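Local coordinates for protein TRAP dicarboxylate transporter-DctP subunit (Rhodobacter sphaeroides, PDB 4PE3) that probably captures a small organic acid in the periplasm and delivers it to a TRAP-type membrane transporter, and is caught here in the open, ligand-free state, at residues F35-P40 / P44-Q49; T94-F99 / L108-V113; I123-N128 / K132-E137; Q250-L255 / K262-Q267. All blocks are in the same frame, centred on the assembly; numbering follows the deposited sequence.

Contact 1: F35-P40 / P44-Q49; sequences FQSSDP and PNFELQ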
loop_
_atom_site.group_PDB
_atom_site.type_symbol
_atom_site.label_atom_id
_atom_site.label_comp_id
_atom_site.label_asym_id
_atom_site.label_seq_id
_atom_site.Cartn_x
_atom_site.Cartn_y
_atom_site.Cartn_z
ATOM N N PHE A 35 -1.139 13.561 -15.717
ATOM C CA PHE A 35 -1.124 12.953 -14.397
ATOM C C PHE A 35 0.261 12.993 -13.800
ATOM O O PHE A 35 1.223 12.664 -14.486
ATOM C CB PHE A 35 -1.524 11.491 -14.504
ATOM C CG PHE A 35 -2.988 11.254 -14.489
ATOM C CD1 PHE A 35 -3.807 11.772 -15.475
ATOM C CD2 PHE A 35 -3.553 10.473 -13.488
ATOM C CE1 PHE A 35 -5.160 11.525 -15.452
ATOM C CE2 PHE A 35 -4.914 10.234 -13.473
ATOM C CZ PHE A 35 -5.710 10.770 -14.452
ATOM N N GLN A 36 0.399 13.403 -12.554
ATOM C CA GLN A 36 1.669 13.363 -11.877
ATOM C C GLN A 36 1.770 12.163 -10.944
ATOM O O GLN A 36 0.842 11.878 -10.170
ATOM C CB GLN A 36 1.911 14.634 -11.098
ATOM C CG GLN A 36 3.345 14.710 -10.644
ATOM C CD GLN A 36 3.695 16.002 -9.985
ATOM O OE1 GLN A 36 3.869 17.028 -10.654
ATOM N NE2 GLN A 36 3.793 15.980 -8.660
ATOM N N SER A 37 2.877 11.440 -11.028
ATOM C CA SER A 37 3.162 10.269 -10.207
ATOM C C SER A 37 3.807 10.706 -8.910
ATOM O O SER A 37 4.371 11.787 -8.825
ATOM C CB SER A 37 4.128 9.382 -10.986
ATOM O OG SER A 37 4.422 8.201 -10.240
ATOM N N SER A 38 3.751 9.846 -7.899
ATOM C CA SER A 38 4.598 10.018 -6.713
ATOM C C SER A 38 5.999 9.404 -6.886
ATOM O O SER A 38 6.851 9.538 -6.017
ATOM C CB SER A 38 3.905 9.402 -5.488
ATOM O OG SER A 38 3.608 8.055 -5.749
ATOM N N ASP A 39 6.238 8.725 -8.003
ATOM C CA ASP A 39 7.525 8.091 -8.247
ATOM C C ASP A 39 8.330 8.862 -9.289
ATOM O O ASP A 39 7.773 9.565 -10.142
ATOM C CB ASP A 39 7.299 6.663 -8.699
ATOM C CG ASP A 39 6.637 5.816 -7.636
ATOM O OD1 ASP A 39 7.126 5.824 -6.499
ATOM O OD2 ASP A 39 5.622 5.157 -7.923
ATOM N N PRO A 40 9.654 8.740 -9.221
ATOM C CA PRO A 40 10.512 9.387 -10.206
ATOM C C PRO A 40 10.701 8.548 -11.465
ATOM O O PRO A 40 10.466 7.341 -11.439
ATOM C CB PRO A 40 11.842 9.499 -9.462
ATOM C CG PRO A 40 11.858 8.286 -8.575
ATOM C CD PRO A 40 10.435 8.094 -8.149
ATOM N N PRO A 44 10.743 1.481 -10.796
ATOM C CA PRO A 44 10.033 0.410 -11.489
ATOM C C PRO A 44 8.511 0.596 -11.445
ATOM O O PRO A 44 7.783 0.132 -12.336
ATOM C CB PRO A 44 10.479 -0.859 -10.749
ATOM C CG PRO A 44 10.973 -0.366 -9.427
ATOM C CD PRO A 44 11.556 0.989 -9.679
ATOM N N ASN A 45 8.016 1.271 -10.413
ATOM C CA ASN A 45 6.592 1.509 -10.319
ATOM C C ASN A 45 6.178 2.632 -11.268
ATOM O O ASN A 45 5.114 2.568 -11.865
ATOM C CB ASN A 45 6.205 1.774 -8.863
ATOM C CG ASN A 45 6.319 0.519 -8.013
ATOM O OD1 ASN A 45 5.834 -0.541 -8.401
ATOM N ND2 ASN A 45 6.999 0.631 -6.892
ATOM N N PHE A 46 7.017 3.649 -11.425
ATOM C CA PHE A 46 6.782 4.640 -12.460
ATOM C C PHE A 46 6.652 3.960 -13.812
ATOM O O PHE A 46 5.745 4.228 -14.593
ATOM C CB PHE A 46 7.909 5.669 -12.521
ATOM C CG PHE A 46 7.642 6.740 -13.522
ATOM C CD1 PHE A 46 6.808 7.814 -13.203
ATOM C CD2 PHE A 46 8.188 6.678 -14.796
ATOM C CE1 PHE A 46 6.532 8.795 -14.131
ATOM C CE2 PHE A 46 7.924 7.655 -15.731
ATOM C CZ PHE A 46 7.087 8.724 -15.391
ATOM N N GLU A 47 7.597 3.078 -14.128
ATOM C CA GLU A 47 7.517 2.369 -15.406
ATOM C C GLU A 47 6.232 1.560 -15.594
ATOM O O GLU A 47 5.643 1.542 -16.682
ATOM C CB GLU A 47 8.741 1.474 -15.590
ATOM C CG GLU A 47 9.992 2.254 -15.906
ATOM C CD GLU A 47 9.830 3.000 -17.200
ATOM O OE1 GLU A 47 9.451 2.376 -18.216
ATOM O OE2 GLU A 47 10.023 4.204 -17.185
ATOM N N LEU A 48 5.790 0.912 -14.528
ATOM C CA LEU A 48 4.546 0.154 -14.580
ATOM C C LEU A 48 3.349 1.074 -14.806
ATOM O O LEU A 48 2.353 0.668 -15.428
ATOM C CB LEU A 48 4.364 -0.692 -13.308
ATOM C CG LEU A 48 5.198 -1.986 -13.249
ATOM C CD1 LEU A 48 5.335 -2.544 -11.814
ATOM C CD2 LEU A 48 4.607 -3.027 -14.151
ATOM N N GLN A 49 3.446 2.301 -14.314
ATOM C CA GLN A 49 2.354 3.256 -14.490
ATOM C C GLN A 49 2.145 3.641 -15.953
ATOM O O GLN A 49 1.058 4.098 -16.322
ATOM C CB GLN A 49 2.584 4.480 -13.604
ATOM C CG GLN A 49 2.401 4.166 -12.141
ATOM C CD GLN A 49 3.001 5.188 -11.227
ATOM O OE1 GLN A 49 3.357 6.281 -11.648
ATOM N NE2 GLN A 49 3.145 4.839 -9.963
HETATM O O HOH W 1 7.808 3.126 -5.715
#
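Gln49 reaches back from helix 44-59 to the end of strand 32-37, joining the first strand and the helix of a beta-alpha-beta unit that runs on into strand 65-69. Its CB and CG lead away from the helix in an extended chain (chi2 163°) and carry the amide CD to within 3.5 Å of Ser37 OG. From there the two branches part. OE1 takes the proton of Ser37 OG at 2.6 Å, in the carbonyl plane and on a lone pair, while NE2 makes a weak bond to Asp39 OD2. Ser37 OG also accepts from Asp39 N, closing an ST turn that fixes the hydroxyl for Gln49. A water joins Asp39 OD1 to Asn45 ND2, and Asn45 OD1 is held by Gln274. Beside this polar cluster the Phe46 ring packs against the turn and on Leu68 of the neighbouring strand; Ser37 CB meets the ring at its edge, 3.8 Å from Phe46 CD1, and Pro40 O sits 3.2 Å from Phe46 CB.

Contact 2: T94-F99 / L108-V113; sequences TDTSYF and LIANPV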
loop_
_atom_site.group_PDB
_atom_site.type_symbol
_atom_site.label_atom_id
_atom_site.label_comp_id
_atom_site.label_asym_id
_atom_site.label_seq_id
_atom_site.Cartn_x
_atom_site.Cartn_y
_atom_site.Cartn_z
ATOM N N THR A 94 -0.649 8.381 -6.780
ATOM C CA THR A 94 0.126 8.779 -5.620
ATOM C C THR A 94 -0.239 8.028 -4.338
ATOM O O THR A 94 -1.246 7.340 -4.275
ATOM C CB THR A 94 0.008 10.306 -5.391
ATOM O OG1 THR A 94 1.043 10.728 -4.499
ATOM C CG2 THR A 94 -1.358 10.667 -4.812
ATOM N N ASP A 95 0.614 8.187 -3.347
ATOM C CA ASP A 95 0.501 7.511 -2.066
ATOM C C ASP A 95 -0.490 8.280 -1.246
ATOM O O ASP A 95 -0.231 9.403 -0.816
ATOM C CB ASP A 95 1.881 7.557 -1.401
ATOM C CG ASP A 95 1.983 6.729 -0.146
ATOM O OD1 ASP A 95 1.029 6.681 0.649
ATOM O OD2 ASP A 95 3.074 6.143 0.054
ATOM N N THR A 96 -1.647 7.674 -0.996
ATOM C CA THR A 96 -2.727 8.337 -0.265
ATOM C C THR A 96 -2.319 8.710 1.164
ATOM O O THR A 96 -2.849 9.658 1.744
ATOM C CB THR A 96 -3.990 7.443 -0.284
ATOM O OG1 THR A 96 -4.368 7.225 -1.648
ATOM C CG2 THR A 96 -5.161 8.058 0.490
ATOM N N SER A 97 -1.326 8.016 1.710
ATOM C CA SER A 97 -0.850 8.342 3.043
ATOM C C SER A 97 -0.230 9.739 3.121
ATOM O O SER A 97 -0.139 10.307 4.210
ATOM C CB SER A 97 0.155 7.301 3.528
ATOM O OG SER A 97 1.399 7.490 2.912
ATOM N N TYR A 98 0.166 10.293 1.980
ATOM C CA TYR A 98 0.717 11.644 1.953
ATOM C C TYR A 98 -0.249 12.688 2.495
ATOM O O TYR A 98 0.155 13.789 2.879
ATOM C CB TYR A 98 1.076 12.029 0.525
ATOM C CG TYR A 98 2.280 11.326 -0.073
ATOM C CD1 TYR A 98 3.251 10.729 0.722
ATOM C CD2 TYR A 98 2.440 11.270 -1.445
ATOM C CE1 TYR A 98 4.361 10.100 0.149
ATOM C CE2 TYR A 98 3.533 10.653 -2.016
ATOM C CZ TYR A 98 4.480 10.067 -1.215
ATOM O OH TYR A 98 5.567 9.458 -1.806
ATOM N N PHE A 99 -1.529 12.336 2.563
ATOM C CA PHE A 99 -2.547 13.323 2.909
ATOM C C PHE A 99 -3.102 13.128 4.311
ATOM O O PHE A 99 -4.134 13.713 4.662
ATOM C CB PHE A 99 -3.627 13.307 1.819
ATOM C CG PHE A 99 -3.051 13.385 0.425
ATOM C CD1 PHE A 99 -2.329 14.500 0.032
ATOM C CD2 PHE A 99 -3.216 12.354 -0.484
ATOM C CE1 PHE A 99 -1.758 14.571 -1.234
ATOM C CE2 PHE A 99 -2.647 12.423 -1.754
ATOM C CZ PHE A 99 -1.933 13.546 -2.129
ATOM N N LEU A 108 -5.219 6.000 7.727
ATOM C CA LEU A 108 -5.800 4.715 8.073
ATOM C C LEU A 108 -6.227 3.901 6.842
ATOM O O LEU A 108 -5.902 2.718 6.720
ATOM C CB LEU A 108 -6.970 4.878 9.056
ATOM C CG LEU A 108 -7.635 3.568 9.462
ATOM C CD1 LEU A 108 -6.658 2.671 10.222
ATOM C CD2 LEU A 108 -8.893 3.818 10.296
ATOM N N ILE A 109 -6.932 4.523 5.903
ATOM C CA ILE A 109 -7.343 3.786 4.718
ATOM C C ILE A 109 -6.132 3.443 3.823
ATOM O O ILE A 109 -6.127 2.418 3.139
ATOM C CB ILE A 109 -8.402 4.554 3.883
ATOM C CG1 ILE A 109 -9.114 3.582 2.960
ATOM C CG2 ILE A 109 -7.780 5.748 3.102
ATOM C CD1 ILE A 109 -10.311 4.202 2.247
ATOM N N ALA A 110 -5.096 4.277 3.854
ATOM C CA ALA A 110 -3.963 4.092 2.956
ATOM C C ALA A 110 -3.137 2.882 3.355
ATOM O O ALA A 110 -2.541 2.194 2.518
ATOM C CB ALA A 110 -3.091 5.319 2.942
ATOM N N ASN A 111 -3.075 2.598 4.647
ATOM C CA ASN A 111 -2.315 1.432 5.116
ATOM C C ASN A 111 -2.790 1.030 6.496
ATOM O O ASN A 111 -2.173 1.393 7.508
ATOM C CB ASN A 111 -0.819 1.738 5.114
ATOM C CG ASN A 111 0.041 0.486 5.070
ATOM O OD1 ASN A 111 -0.436 -0.632 5.100
ATOM N ND2 ASN A 111 1.356 0.692 4.985
ATOM N N PRO A 112 -3.924 0.338 6.545
ATOM C CA PRO A 112 -4.442 -0.112 7.836
ATOM C C PRO A 112 -3.627 -1.315 8.278
ATOM O O PRO A 112 -3.869 -2.446 7.858
ATOM C CB PRO A 112 -5.883 -0.484 7.527
ATOM C CG PRO A 112 -5.866 -0.857 6.068
ATOM C CD PRO A 112 -4.811 -0.018 5.426
ATOM N N VAL A 113 -2.586 -1.003 9.030
ATOM C CA VAL A 113 -1.527 -1.947 9.350
ATOM C C VAL A 113 -2.122 -3.243 9.866
ATOM O O VAL A 113 -2.917 -3.243 10.802
ATOM C CB VAL A 113 -0.586 -1.314 10.388
ATOM C CG1 VAL A 113 0.432 -2.321 10.878
ATOM C CG2 VAL A 113 0.108 -0.084 9.813
#
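Ala110 and Ser97 make the closest approach, and it is a van der Waals one: the methyl CB of Ala110 lies 3.5 Å from Ser97 N and 3.8 Å from Ser97 CB. The same methyl sits 4.0 Å from Thr96 CB, so one small side chain rests against the backbone and the beta-carbons of two successive residues. Thr96 CG2, anti to the backbone N, adds a looser touch on Ile109 CG2 at 4.4 Å.

Strand 91-95, a central strand of the five-stranded mixed sheet, ends at Asp95 and the chain turns at once into a short 3-10 segment; helix 104-110 comes back to set its last turn on that segment, and Asn111 is the first residue to leave helical geometry.

The polar bonds stay within each segment or go to other parts of the chain. Ser97 N, the atom the methyl touches, donates to Asp95 OD1 at 2.9 Å, meeting it on the anti side of the carboxylate, which makes an Asx turn at the strand end. Thr96 OG1 turns to Glu244 on strand 243-248, and an acetate, probably from the crystallisation liquor, lies about 4 Å from the Thr96 side chain. Past the helix, the Asn111 amide is held at both ends, OD1 by Leu240 N and ND2 by Ser239 OG.

Contact 3: I123-N128 / K132-E137; sequences IDFVEN and KELMNE
Lys132 grips the last turn of helix 119-128 twice, once through its backbone and once through its side chain. Lys132 N donates to Val126 O at 2.8 Å, in the carbonyl plane and on a lone pair, and Lys132 NZ donates to Glu127 O at 3.1 Å from well above that carbonyl plane. With CG set between its own backbone N and carbonyl carbon (chi1 66°), the lysine chain runs close along this turn: CB and CG each lie 3.3 Å from Val126 O, and the bend at chi4 turns NZ to Glu127. Val126 crosses the lysine at a slant, its CG1 4.0 Å from Lys132 CB. Phe125 CZ meets Leu134 CD1, the two side chains crossing at about a right angle.

One shell out, Glu133 holds the ammonium in place, its OE2 forming a salt bridge to Lys132 NZ from the syn side of the carboxylate. A water lies within bonding distance of Val126 O, Lys132 NZ and Glu133 OE1, bridging the two helices. Tyr336 of helix 324-339 packs edge-to-face with Phe125, and Glu127 is tied by a salt bridge to Lys268 of helix 257-291.

The two helices follow each other through a tight connection, their short segments inclined at 68°. A positive ammonium placed at carbonyls near the C-terminal end of a helix should be electrostatically favourable, and the Glu133 carboxylate would probably balance its charge.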
loop_
_atom_site.group_PDB
_atom_site.type_symbol
_atom_site.label_atom_id
_atom_site.label_comp_id
_atom_site.label_asym_id
_atom_site.label_seq_id
_atom_site.Cartn_x
_atom_site.Cartn_y
_atom_site.Cartn_z
ATOM N N ILE A 123 -7.730 -4.894 -2.685
ATOM C CA ILE A 123 -8.396 -4.517 -3.927
ATOM C C ILE A 123 -9.889 -4.863 -3.860
ATOM O O ILE A 123 -10.736 -4.088 -4.298
ATOM C CB ILE A 123 -7.708 -5.180 -5.135
ATOM C CG1 ILE A 123 -6.403 -4.439 -5.468
ATOM C CG2 ILE A 123 -8.605 -5.191 -6.341
ATOM C CD1 ILE A 123 -5.339 -5.295 -6.104
ATOM N N ASP A 124 -10.221 -6.018 -3.298
ATOM C CA ASP A 124 -11.622 -6.396 -3.129
ATOM C C ASP A 124 -12.337 -5.490 -2.131
ATOM O O ASP A 124 -13.488 -5.092 -2.363
ATOM C CB ASP A 124 -11.751 -7.867 -2.737
ATOM C CG ASP A 124 -13.186 -8.329 -2.750
ATOM O OD1 ASP A 124 -13.720 -8.478 -3.864
ATOM O OD2 ASP A 124 -13.774 -8.519 -1.664
ATOM N N PHE A 125 -11.662 -5.144 -1.037
ATOM C CA PHE A 125 -12.208 -4.155 -0.112
ATOM C C PHE A 125 -12.551 -2.837 -0.823
ATOM O O PHE A 125 -13.642 -2.260 -0.641
ATOM C CB PHE A 125 -11.240 -3.903 1.029
ATOM C CG PHE A 125 -11.580 -2.709 1.862
ATOM C CD1 PHE A 125 -12.703 -2.694 2.659
ATOM C CD2 PHE A 125 -10.756 -1.600 1.862
ATOM C CE1 PHE A 125 -13.003 -1.604 3.428
ATOM C CE2 PHE A 125 -11.060 -0.493 2.632
ATOM C CZ PHE A 125 -12.184 -0.488 3.404
ATOM N N VAL A 126 -11.649 -2.349 -1.662
ATOM C CA VAL A 126 -11.894 -1.100 -2.375
ATOM C C VAL A 126 -13.014 -1.244 -3.386
ATOM O O VAL A 126 -13.931 -0.416 -3.423
ATOM C CB VAL A 126 -10.607 -0.596 -3.058
ATOM C CG1 VAL A 126 -10.909 0.565 -4.004
ATOM C CG2 VAL A 126 -9.636 -0.190 -1.998
ATOM N N GLU A 127 -12.956 -2.284 -4.206
ATOM C CA GLU A 127 -13.848 -2.359 -5.348
ATOM C C GLU A 127 -15.242 -2.874 -4.998
ATOM O O GLU A 127 -16.217 -2.478 -5.624
ATOM C CB GLU A 127 -13.201 -3.177 -6.465
ATOM C CG GLU A 127 -11.938 -2.459 -6.978
ATOM C CD GLU A 127 -11.201 -3.155 -8.117
ATOM O OE1 GLU A 127 -11.519 -4.315 -8.451
ATOM O OE2 GLU A 127 -10.274 -2.514 -8.691
ATOM N N ASN A 128 -15.342 -3.718 -3.970
ATOM C CA ASN A 128 -16.618 -4.350 -3.602
ATOM C C ASN A 128 -17.002 -4.195 -2.138
ATOM O O ASN A 128 -18.135 -4.497 -1.777
ATOM C CB ASN A 128 -16.538 -5.849 -3.904
ATOM C CG ASN A 128 -16.285 -6.130 -5.370
ATOM O OD1 ASN A 128 -16.940 -5.554 -6.235
ATOM N ND2 ASN A 128 -15.300 -6.983 -5.659
ATOM N N LYS A 132 -13.897 2.163 -2.259
ATOM C CA LYS A 132 -13.925 3.178 -3.302
ATOM C C LYS A 132 -14.888 4.308 -2.942
ATOM O O LYS A 132 -14.618 5.483 -3.262
ATOM C CB LYS A 132 -14.261 2.579 -4.667
ATOM C CG LYS A 132 -15.614 1.999 -4.843
ATOM C CD LYS A 132 -15.675 1.292 -6.196
ATOM C CE LYS A 132 -17.109 1.009 -6.627
ATOM N NZ LYS A 132 -17.853 0.125 -5.692
ATOM N N GLU A 133 -16.004 3.969 -2.299
ATOM C CA GLU A 133 -16.952 4.990 -1.879
ATOM C C GLU A 133 -16.354 5.873 -0.788
ATOM O O GLU A 133 -16.557 7.090 -0.766
ATOM C CB GLU A 133 -18.227 4.321 -1.364
ATOM C CG GLU A 133 -19.047 3.652 -2.468
ATOM C CD GLU A 133 -18.509 2.288 -2.928
ATOM O OE1 GLU A 133 -17.638 1.687 -2.268
ATOM O OE2 GLU A 133 -18.958 1.812 -3.987
ATOM N N LEU A 134 -15.607 5.263 0.114
ATOM C CA LEU A 134 -14.875 6.001 1.127
ATOM C C LEU A 134 -13.884 6.960 0.449
ATOM O O LEU A 134 -13.790 8.124 0.821
ATOM C CB LEU A 134 -14.126 5.050 2.070
ATOM C CG LEU A 134 -14.929 4.164 3.021
ATOM C CD1 LEU A 134 -13.980 3.186 3.714
ATOM C CD2 LEU A 134 -15.639 5.030 4.012
HETATM N N MSE A 135 -13.158 6.464 -0.547
HETATM C CA MSE A 135 -12.154 7.310 -1.219
HETATM C C MSE A 135 -12.812 8.531 -1.870
HETATM O O MSE A 135 -12.342 9.654 -1.730
HETATM C CB MSE A 135 -11.408 6.534 -2.266
HETATM C CG MSE A 135 -10.334 5.618 -1.687
HETATM SE SE MSE A 135 -8.926 6.530 -0.641
HETATM C CE MSE A 135 -8.252 7.653 -2.066
ATOM N N ASN A 136 -13.952 8.326 -2.515
ATOM C CA ASN A 136 -14.659 9.450 -3.076
ATOM C C ASN A 136 -15.256 10.384 -2.029
ATOM O O ASN A 136 -15.272 11.585 -2.236
ATOM C CB ASN A 136 -15.704 8.985 -4.083
ATOM C CG ASN A 136 -15.065 8.664 -5.427
ATOM O OD1 ASN A 136 -14.379 9.512 -6.012
ATOM N ND2 ASN A 136 -15.270 7.451 -5.915
ATOM N N GLU A 137 -15.711 9.848 -0.893
ATOM C CA GLU A 137 -16.171 10.709 0.179
ATOM C C GLU A 137 -15.018 11.544 0.701
ATOM O O GLU A 137 -15.209 12.688 1.111
ATOM C CB GLU A 137 -16.775 9.898 1.337
ATOM C CG GLU A 137 -17.453 10.810 2.367
ATOM C CD GLU A 137 -18.175 10.069 3.484
ATOM O OE1 GLU A 137 -18.227 8.827 3.441
ATOM O OE2 GLU A 137 -18.689 10.753 4.402
HETATM O O HOH W 2 -16.817 -0.783 -2.898
HETATM O O HOH W 3 -19.092 -1.652 -4.100
#

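Contact 4: Q250-L255 / K262-Q267; sequences QKWDAL and KITEAQ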
loop_
_atom_site.group_PDB
_atom_site.type_symbol
_atom_site.label_atom_id
_atom_site.label_comp_id
_atom_site.label_asym_id
_atom_site.label_seq_id
_atom_site.Cartn_x
_atom_site.Cartn_y
_atom_site.Cartn_z
ATOM N N GLN A 250 -14.509 17.505 -12.139
ATOM C CA GLN A 250 -15.237 18.197 -13.209
ATOM C C GLN A 250 -14.919 17.605 -14.573
ATOM O O GLN A 250 -15.814 17.373 -15.386
ATOM C CB GLN A 250 -14.944 19.695 -13.175
ATOM C CG GLN A 250 -15.702 20.395 -12.067
ATOM C CD GLN A 250 -15.370 21.868 -11.945
ATOM O OE1 GLN A 250 -14.708 22.441 -12.807
ATOM N NE2 GLN A 250 -15.817 22.485 -10.853
ATOM N N LYS A 251 -13.644 17.303 -14.818
ATOM C CA LYS A 251 -13.271 16.754 -16.115
ATOM C C LYS A 251 -13.776 15.337 -16.250
ATOM O O LYS A 251 -14.237 14.935 -17.307
ATOM C CB LYS A 251 -11.760 16.844 -16.346
ATOM C CG LYS A 251 -11.269 18.280 -16.509
ATOM C CD LYS A 251 -9.764 18.368 -16.748
ATOM C CE LYS A 251 -9.339 19.839 -16.837
ATOM N NZ LYS A 251 -9.988 20.548 -17.948
ATOM N N TRP A 252 -13.691 14.577 -15.165
ATOM C CA TRP A 252 -14.224 13.224 -15.137
ATOM C C TRP A 252 -15.720 13.240 -15.447
ATOM O O TRP A 252 -16.200 12.507 -16.312
ATOM C CB TRP A 252 -13.975 12.602 -13.753
ATOM C CG TRP A 252 -14.681 11.300 -13.510
ATOM C CD1 TRP A 252 -15.866 11.108 -12.841
ATOM C CD2 TRP A 252 -14.248 10.007 -13.933
ATOM N NE1 TRP A 252 -16.188 9.769 -12.828
ATOM C CE2 TRP A 252 -15.205 9.075 -13.485
ATOM C CE3 TRP A 252 -13.141 9.548 -14.649
ATOM C CZ2 TRP A 252 -15.091 7.713 -13.743
ATOM C CZ3 TRP A 252 -13.025 8.191 -14.888
ATOM C CH2 TRP A 252 -13.993 7.294 -14.442
ATOM N N ASP A 253 -16.447 14.086 -14.739
ATOM C CA ASP A 253 -17.904 14.157 -14.900
ATOM C C ASP A 253 -18.372 14.593 -16.298
ATOM O O ASP A 253 -19.523 14.349 -16.660
ATOM C CB ASP A 253 -18.502 15.093 -13.851
ATOM C CG ASP A 253 -18.547 14.485 -12.439
ATOM O OD1 ASP A 253 -18.408 13.247 -12.257
ATOM O OD2 ASP A 253 -18.748 15.280 -11.495
ATOM N N ALA A 254 -17.487 15.222 -17.067
ATOM C CA ALA A 254 -17.808 15.681 -18.422
ATOM C C ALA A 254 -17.628 14.578 -19.468
ATOM O O ALA A 254 -18.034 14.737 -20.616
ATOM C CB ALA A 254 -16.937 16.870 -18.782
ATOM N N LEU A 255 -16.985 13.472 -19.093
ATOM C CA LEU A 255 -16.785 12.375 -20.039
ATOM C C LEU A 255 -18.083 11.569 -20.222
ATOM O O LEU A 255 -18.942 11.558 -19.350
ATOM C CB LEU A 255 -15.648 11.451 -19.560
ATOM C CG LEU A 255 -14.245 12.078 -19.510
ATOM C CD1 LEU A 255 -13.257 11.182 -18.749
ATOM C CD2 LEU A 255 -13.722 12.362 -20.904
ATOM N N LYS A 262 -13.929 2.971 -19.985
ATOM C CA LYS A 262 -12.659 2.593 -20.580
ATOM C C LYS A 262 -11.482 3.022 -19.717
ATOM O O LYS A 262 -10.512 2.273 -19.572
ATOM C CB LYS A 262 -12.521 3.177 -21.983
ATOM C CG LYS A 262 -13.526 2.603 -22.963
ATOM C CD LYS A 262 -13.138 2.900 -24.386
ATOM C CE LYS A 262 -14.283 2.635 -25.342
ATOM N NZ LYS A 262 -14.312 3.645 -26.440
ATOM N N ILE A 263 -11.558 4.218 -19.142
ATOM C CA ILE A 263 -10.505 4.683 -18.230
ATOM C C ILE A 263 -10.459 3.823 -16.963
ATOM O O ILE A 263 -9.377 3.447 -16.491
ATOM C CB ILE A 263 -10.694 6.166 -17.858
ATOM C CG1 ILE A 263 -10.514 7.041 -19.108
ATOM C CG2 ILE A 263 -9.723 6.592 -16.742
ATOM C CD1 ILE A 263 -10.959 8.472 -18.910
ATOM N N THR A 264 -11.613 3.469 -16.415
ATOM C CA THR A 264 -11.637 2.584 -15.256
ATOM C C THR A 264 -11.041 1.234 -15.644
ATOM O O THR A 264 -10.284 0.630 -14.877
ATOM C CB THR A 264 -13.083 2.435 -14.746
ATOM O OG1 THR A 264 -13.535 3.701 -14.251
ATOM C CG2 THR A 264 -13.159 1.425 -13.648
ATOM N N GLU A 265 -11.343 0.773 -16.848
ATOM C CA GLU A 265 -10.823 -0.499 -17.331
ATOM C C GLU A 265 -9.298 -0.435 -17.466
ATOM O O GLU A 265 -8.591 -1.353 -17.039
ATOM C CB GLU A 265 -11.462 -0.845 -18.675
ATOM C CG GLU A 265 -11.139 -2.236 -19.191
ATOM C CD GLU A 265 -11.830 -2.556 -20.511
ATOM O OE1 GLU A 265 -11.490 -3.603 -21.104
ATOM O OE2 GLU A 265 -12.709 -1.773 -20.954
ATOM N N ALA A 266 -8.796 0.651 -18.057
ATOM C CA ALA A 266 -7.354 0.851 -18.196
ATOM C C ALA A 266 -6.665 0.817 -16.839
ATOM O O ALA A 266 -5.591 0.232 -16.681
ATOM C CB ALA A 266 -7.059 2.177 -18.913
ATOM N N GLN A 267 -7.281 1.467 -15.864
ATOM C CA GLN A 267 -6.737 1.509 -14.510
ATOM C C GLN A 267 -6.661 0.114 -13.920
ATOM O O GLN A 267 -5.672 -0.229 -13.269
ATOM C CB GLN A 267 -7.588 2.441 -13.625
ATOM C CG GLN A 267 -6.899 2.839 -12.315
ATOM C CD GLN A 267 -6.899 1.727 -11.285
ATOM O OE1 GLN A 267 -7.832 0.938 -11.203
ATOM N NE2 GLN A 267 -5.831 1.650 -10.515
#
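Trp252 points the six-membered end of its indole at helix 257-291, meeting it with the ring edge. With CG anti to the backbone N (chi1 170°), the ring is carried beyond its own short helix, so that CZ3 reaches Ile263 CG2 at 4.1 Å and CH2 reaches Thr264 OG1 at 3.6 Å. Both partners lie near the plane of the ring. Trp252 and Ile263 run past one another head to tail, whereas the Thr264 side chain stands at about a right angle to that of Trp252, its OG1 at the ring edge. The Thr264 hydroxyl is itself bonded to Gln260 O, one turn back in its helix, and what it offers the tryptophan is a van der Waals contact.

Ile263 works with both of its branches. CG2 serves the indole, and the longer branch ends in CD1, which lies 3.6 Å from Leu255 CD1; these two aliphatic chains also cross at about a right angle. Ile263 is thus shared by an aromatic edge and a leucine methyl, with the backbones well apart: the nearest CA atoms, those of Trp252 and Ile263, are 9.8 Å from each other.

The contact closes the turn between helix 249-253 and the long helix 257-291, and Trp252 O is held by Gln260 NE2 within it. Trp252 also lies on Met247 of strand 243-248 and on Gln145 and Ile147 of strand 144-150, while Gln267 reaches Phe52 of helix 44-59.

How the contacts relate
Contacts 1 and 2 sit at the ends of neighbouring strands, 32-37 and 91-95, of the five-stranded sheet, and they touch where Ser38 CB comes within 3.3 Å of Thr94 OG1. Contact 2 in turn touches contact 3: Ile109 CD1 packs on Leu134 CB at 3.9 Å and near the selenium of Met135, linking helix 104-110 to helix 131-139. Contact 4 stands apart, about 16 Å from contact 3 and 19 Å from contact 1 between centres, yet helix 257-291 reaches both. Contact 2, where the acetate lies beside Thr96, is the most central, about 7 Å from the chain centre; a zinc ion lies about 5 Å from the Leu255 side chain in contact 4.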